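Local coordinates for NAD(FAD)-dependent dehydrogenase, NirB-family (N-terminal domain) (Clostridium acetobutylicum, PDB 3KLJ), which catalyses the NADH-dependent reduction of rubredoxin through a bound FAD, feeding an electron-transfer chain that scavenges oxygen in an obligate anaerobe, at residues 58-61 with 62-65; 248-251 with 252-256. All coordinates share one frame; numbering follows the deposited sequence. Where two conformers were deposited one is given.

Contact 1. Residues 58-61 with 62-65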
loop_
_atom_site.group_PDB
_atom_site.type_symbol
_atom_site.label_atom_id
_atom_site.label_comp_id
_atom_site.label_asym_id
_atom_site.label_seq_id
_atom_site.Cartn_x
_atom_site.Cartn_y
_atom_site.Cartn_z
ATOM N N ASN A 58 4.480 5.665 -20.256
ATOM C CA ASN A 58 5.477 6.731 -20.423
ATOM C C ASN A 58 4.943 8.090 -19.937
ATOM O O ASN A 58 5.270 9.136 -20.503
ATOM C CB ASN A 58 5.958 6.798 -21.888
ATOM C CG ASN A 58 7.130 7.747 -22.087
ATOM O OD1 ASN A 58 8.064 7.773 -21.291
ATOM N ND2 ASN A 58 7.077 8.534 -23.153
ATOM N N LYS A 59 4.106 8.060 -18.901
ATOM C CA LYS A 59 3.599 9.281 -18.274
ATOM C C LYS A 59 4.676 9.882 -17.368
ATOM O O LYS A 59 5.584 9.175 -16.924
ATOM C CB LYS A 59 2.302 8.992 -17.496
ATOM C CG LYS A 59 1.093 8.815 -18.440
ATOM C CD LYS A 59 -0.183 8.480 -17.681
ATOM C CE LYS A 59 -1.374 8.404 -18.645
ATOM N NZ LYS A 59 -1.564 9.669 -19.408
ATOM N N SER A 60 4.590 11.186 -17.110
ATOM C CA SER A 60 5.541 11.859 -16.221
ATOM C C SER A 60 4.914 12.216 -14.874
ATOM O O SER A 60 3.743 11.877 -14.605
ATOM C CB SER A 60 6.134 13.098 -16.895
ATOM O OG SER A 60 5.130 14.056 -17.170
ATOM N N ILE A 61 5.707 12.869 -14.017
ATOM C CA ILE A 61 5.257 13.277 -12.687
ATOM C C ILE A 61 4.017 14.169 -12.774
ATOM O O ILE A 61 3.054 13.994 -12.023
ATOM C CB ILE A 61 6.404 13.942 -11.833
ATOM C CG1 ILE A 61 5.904 14.378 -10.446
ATOM C CG2 ILE A 61 7.058 15.136 -12.565
ATOM C CD1 ILE A 61 5.509 13.238 -9.500
ATOM N N ASP A 62 4.050 15.102 -13.716
ATOM C CA ASP A 62 2.954 16.036 -13.946
ATOM C C ASP A 62 1.590 15.368 -14.153
ATOM O O ASP A 62 0.570 15.920 -13.740
ATOM C CB ASP A 62 3.308 16.943 -15.118
ATOM C CG ASP A 62 4.729 17.466 -15.019
ATOM O OD1 ASP A 62 5.057 18.062 -13.964
ATOM O OD2 ASP A 62 5.515 17.269 -15.975
ATOM N N ASP A 63 1.588 14.180 -14.765
ATOM C CA ASP A 63 0.356 13.450 -15.037
ATOM C C ASP A 63 -0.236 12.769 -13.810
ATOM O O ASP A 63 -1.390 12.344 -13.854
ATOM C CB ASP A 63 0.572 12.381 -16.108
ATOM C CG ASP A 63 1.172 12.933 -17.363
ATOM O OD1 ASP A 63 0.716 13.999 -17.829
ATOM O OD2 ASP A 63 2.109 12.295 -17.877
ATOM N N ILE A 64 0.550 12.633 -12.737
ATOM C CA ILE A 64 0.071 11.931 -11.540
ATOM C C ILE A 64 -0.005 12.774 -10.262
ATOM O O ILE A 64 -0.461 12.282 -9.225
ATOM C CB ILE A 64 0.828 10.588 -11.264
ATOM C CG1 ILE A 64 2.329 10.819 -11.014
ATOM C CG2 ILE A 64 0.563 9.565 -12.392
ATOM C CD1 ILE A 64 3.014 9.640 -10.324
ATOM N N LEU A 65 0.441 14.031 -10.341
ATOM C CA LEU A 65 0.315 14.989 -9.229
ATOM C C LEU A 65 -1.158 15.157 -8.853
ATOM O O LEU A 65 -2.018 15.255 -9.734
ATOM C CB LEU A 65 0.914 16.365 -9.618
ATOM C CG LEU A 65 2.433 16.490 -9.820
ATOM C CD1 LEU A 65 2.873 17.893 -10.308
ATOM C CD2 LEU A 65 3.182 16.091 -8.559
HETATM O O HOH W 1 3.610 14.022 -19.386
#
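Asp63 folds its carboxylate back along the chain onto the backbone of Ser60, whose N gives OD2 a hydrogen bond of 2.8 Å with an N-H···O angle of 158°. CG of Asp63 stands beside its own backbone N (chi1 -54°), a setting that swings the carboxylate toward the start of the turn; the amide meets the anti side of OD2, somewhat out of the carboxylate plane. The same two residues are joined in the reverse sense by Asp63 N and Ser60 O, 3.2 Å apart. A water closes a further loop, lying 2.7 Å from Ser60 OG and donating to Asp63 OD2, so that OD2 accepts from both a backbone amide and a solvent molecule. Lys59 sends its side chain across that of Asp63 at about a right angle, with Lys59 CB 3.3 Å from Asp63 OD2; Lys59 NZ stays 4.8 Å from that oxygen, a charge relation without a salt bridge.

One residue on, Ile61 O accepts Ile64 N at 2.9 Å, and a weak bond from Leu65 N adds to it. The chain thus makes two overlapping turns, each closed by an i+3 to i backbone bond. Ile61 holds CG1 anti to its backbone N (chi1 179°), laying CG1 against CD2 of Leu65 at 3.7 Å.

These turns lie in the loop between helices 51-56 and 69-74. Ile64 packs on Leu51 and Ile54 of the first of these helices and shares a backbone hydrogen bond with Tyr47, whereas Ser60 and Ile61 touch Tyr133 at the start of helix 133-146.

Contact 2. Residues 248-251 with 252-256; sequences LVND and HMETS
The imidazole of His252 carries OD2 of Asp251 over the centre of one face, 3.5 Å above the plane, with the carboxylate turned 45° to the ring. At the ring's edge stands the amide of Asn250, its plane steeply inclined to the imidazole but nearly coplanar with the neighbouring Glu254 carboxylate. Both members of the His252-Asp251 pair are also held from outside: ND1 of His252 bonds to Ala296 O, and OD2 of Asp251 to Ser297 OG.

Beneath these groups the backbone forms a type I turn followed by a G1 bulge, a combination familiar from beta hairpins, here closing a hairpin-like reversal from strand 247-249 into a loop, with Met253 as the positive-phi residue. Met253 N bonds to Asn250 O at 3.0 Å and Asn250 N to Glu254 O at 3.1 Å, so that Met253 and Glu254 together lie opposite Asn250 and form the bulge. Further from the turn, a CA-H···O contact runs from Thr255 CA to Leu248 O (3.5 Å), and a water takes over, donating to Leu248 O and accepting from Ser256 N.

Met253, bent at chi2 (-58°) and again at chi3, curls its thioether beneath Val249: SD lies 3.7 Å from CG2. That methionine also packs on Gln283, Val286 and Ala287 of helix 277-291.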
loop_
_atom_site.group_PDB
_atom_site.type_symbol
_atom_site.label_atom_id
_atom_site.label_comp_id
_atom_site.label_asym_id
_atom_site.label_seq_id
_atom_site.Cartn_x
_atom_site.Cartn_y
_atom_site.Cartn_z
ATOM N N LEU A 248 0.679 4.330 16.624
ATOM C CA LEU A 248 -0.630 4.005 17.181
ATOM C C LEU A 248 -1.509 5.254 17.241
ATOM O O LEU A 248 -1.075 6.289 17.764
ATOM C CB LEU A 248 -0.467 3.369 18.572
ATOM C CG LEU A 248 -0.311 1.838 18.744
ATOM C CD1 LEU A 248 0.277 1.061 17.530
ATOM C CD2 LEU A 248 0.431 1.477 20.025
ATOM N N VAL A 249 -2.730 5.167 16.697
ATOM C CA VAL A 249 -3.673 6.306 16.730
ATOM C C VAL A 249 -5.061 5.892 17.186
ATOM O O VAL A 249 -5.448 4.735 17.008
ATOM C CB VAL A 249 -3.805 7.016 15.356
ATOM C CG1 VAL A 249 -2.499 7.692 14.982
ATOM C CG2 VAL A 249 -4.269 6.029 14.280
ATOM N N ASN A 250 -5.793 6.823 17.802
ATOM C CA ASN A 250 -7.217 6.606 18.086
ATOM C C ASN A 250 -8.076 7.018 16.875
ATOM O O ASN A 250 -7.540 7.265 15.786
ATOM C CB ASN A 250 -7.669 7.214 19.439
ATOM C CG ASN A 250 -7.713 8.764 19.455
ATOM O OD1 ASN A 250 -7.969 9.370 20.502
ATOM N ND2 ASN A 250 -7.443 9.388 18.332
ATOM N N ASP A 251 -9.397 7.055 17.050
ATOM C CA ASP A 251 -10.319 7.348 15.945
ATOM C C ASP A 251 -10.232 8.817 15.499
ATOM O O ASP A 251 -10.635 9.157 14.376
ATOM C CB ASP A 251 -11.753 7.001 16.352
ATOM C CG ASP A 251 -12.134 7.617 17.684
ATOM O OD1 ASP A 251 -11.526 7.244 18.701
ATOM O OD2 ASP A 251 -13.028 8.477 17.710
ATOM N N HIS A 252 -9.693 9.672 16.371
ATOM C CA HIS A 252 -9.412 11.074 16.021
ATOM C C HIS A 252 -8.076 11.269 15.300
ATOM O O HIS A 252 -7.673 12.395 15.026
ATOM C CB HIS A 252 -9.439 11.934 17.287
ATOM C CG HIS A 252 -10.716 11.825 18.048
ATOM N ND1 HIS A 252 -11.929 12.223 17.525
ATOM C CD2 HIS A 252 -10.974 11.363 19.294
ATOM C CE1 HIS A 252 -12.880 12.009 18.419
ATOM N NE2 HIS A 252 -12.326 11.486 19.497
ATOM N N MET A 253 -7.388 10.163 15.019
ATOM C CA MET A 253 -6.018 10.154 14.483
ATOM C C MET A 253 -4.957 10.750 15.431
ATOM O O MET A 253 -3.873 11.128 15.001
ATOM C CB MET A 253 -5.951 10.778 13.075
ATOM C CG MET A 253 -6.632 9.949 11.989
ATOM S SD MET A 253 -5.921 8.294 11.865
ATOM C CE MET A 253 -7.284 7.227 12.388
ATOM N N GLU A 254 -5.278 10.809 16.722
ATOM C CA GLU A 254 -4.346 11.294 17.752
ATOM C C GLU A 254 -3.384 10.194 18.191
ATOM O O GLU A 254 -3.808 9.064 18.433
ATOM C CB GLU A 254 -5.124 11.766 18.971
ATOM C CG GLU A 254 -6.065 12.923 18.689
ATOM C CD GLU A 254 -6.947 13.268 19.865
ATOM O OE1 GLU A 254 -7.499 12.345 20.513
ATOM O OE2 GLU A 254 -7.097 14.476 20.136
ATOM N N THR A 255 -2.098 10.529 18.304
ATOM C CA THR A 255 -1.089 9.589 18.789
ATOM C C THR A 255 -1.112 9.565 20.330
ATOM O O THR A 255 -1.974 10.188 20.955
ATOM C CB THR A 255 0.340 9.994 18.325
ATOM O OG1 THR A 255 0.776 11.141 19.075
ATOM C CG2 THR A 255 0.373 10.314 16.818
ATOM N N SER A 256 -0.154 8.839 20.908
ATOM C CA SER A 256 0.090 8.775 22.355
ATOM C C SER A 256 0.376 10.124 22.981
ATOM O O SER A 256 0.250 10.301 24.185
ATOM C CB SER A 256 1.324 7.917 22.611
ATOM O OG SER A 256 0.951 6.641 23.036
HETATM O O HOH W 2 1.046 6.873 19.245
#

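In the fold
Contact 1 precedes contact 2 along the chain, and the two do not touch each other: their centres are 33 Å apart and their nearest atoms about 22 Å. Both belong to the FAD-binding domain, which is assembled from two separate parts of the sequence with the NADH-binding domain inserted between them. Residues 58-65 lie in the first part, on a surface loop where the side chain of Ile61 comes about 6 Å from that of the FAD-binding Glu41. Residues 248-256 lie in the second, leading from the small parallel pair of strands 247-249 and 267-269 toward 260-262, an outermost strand of the domain's five-stranded parallel sheet. The side chains of Ile64 and Met253 come within about 9 and 10 Å of the FAD, placing both surface turns near the cofactor.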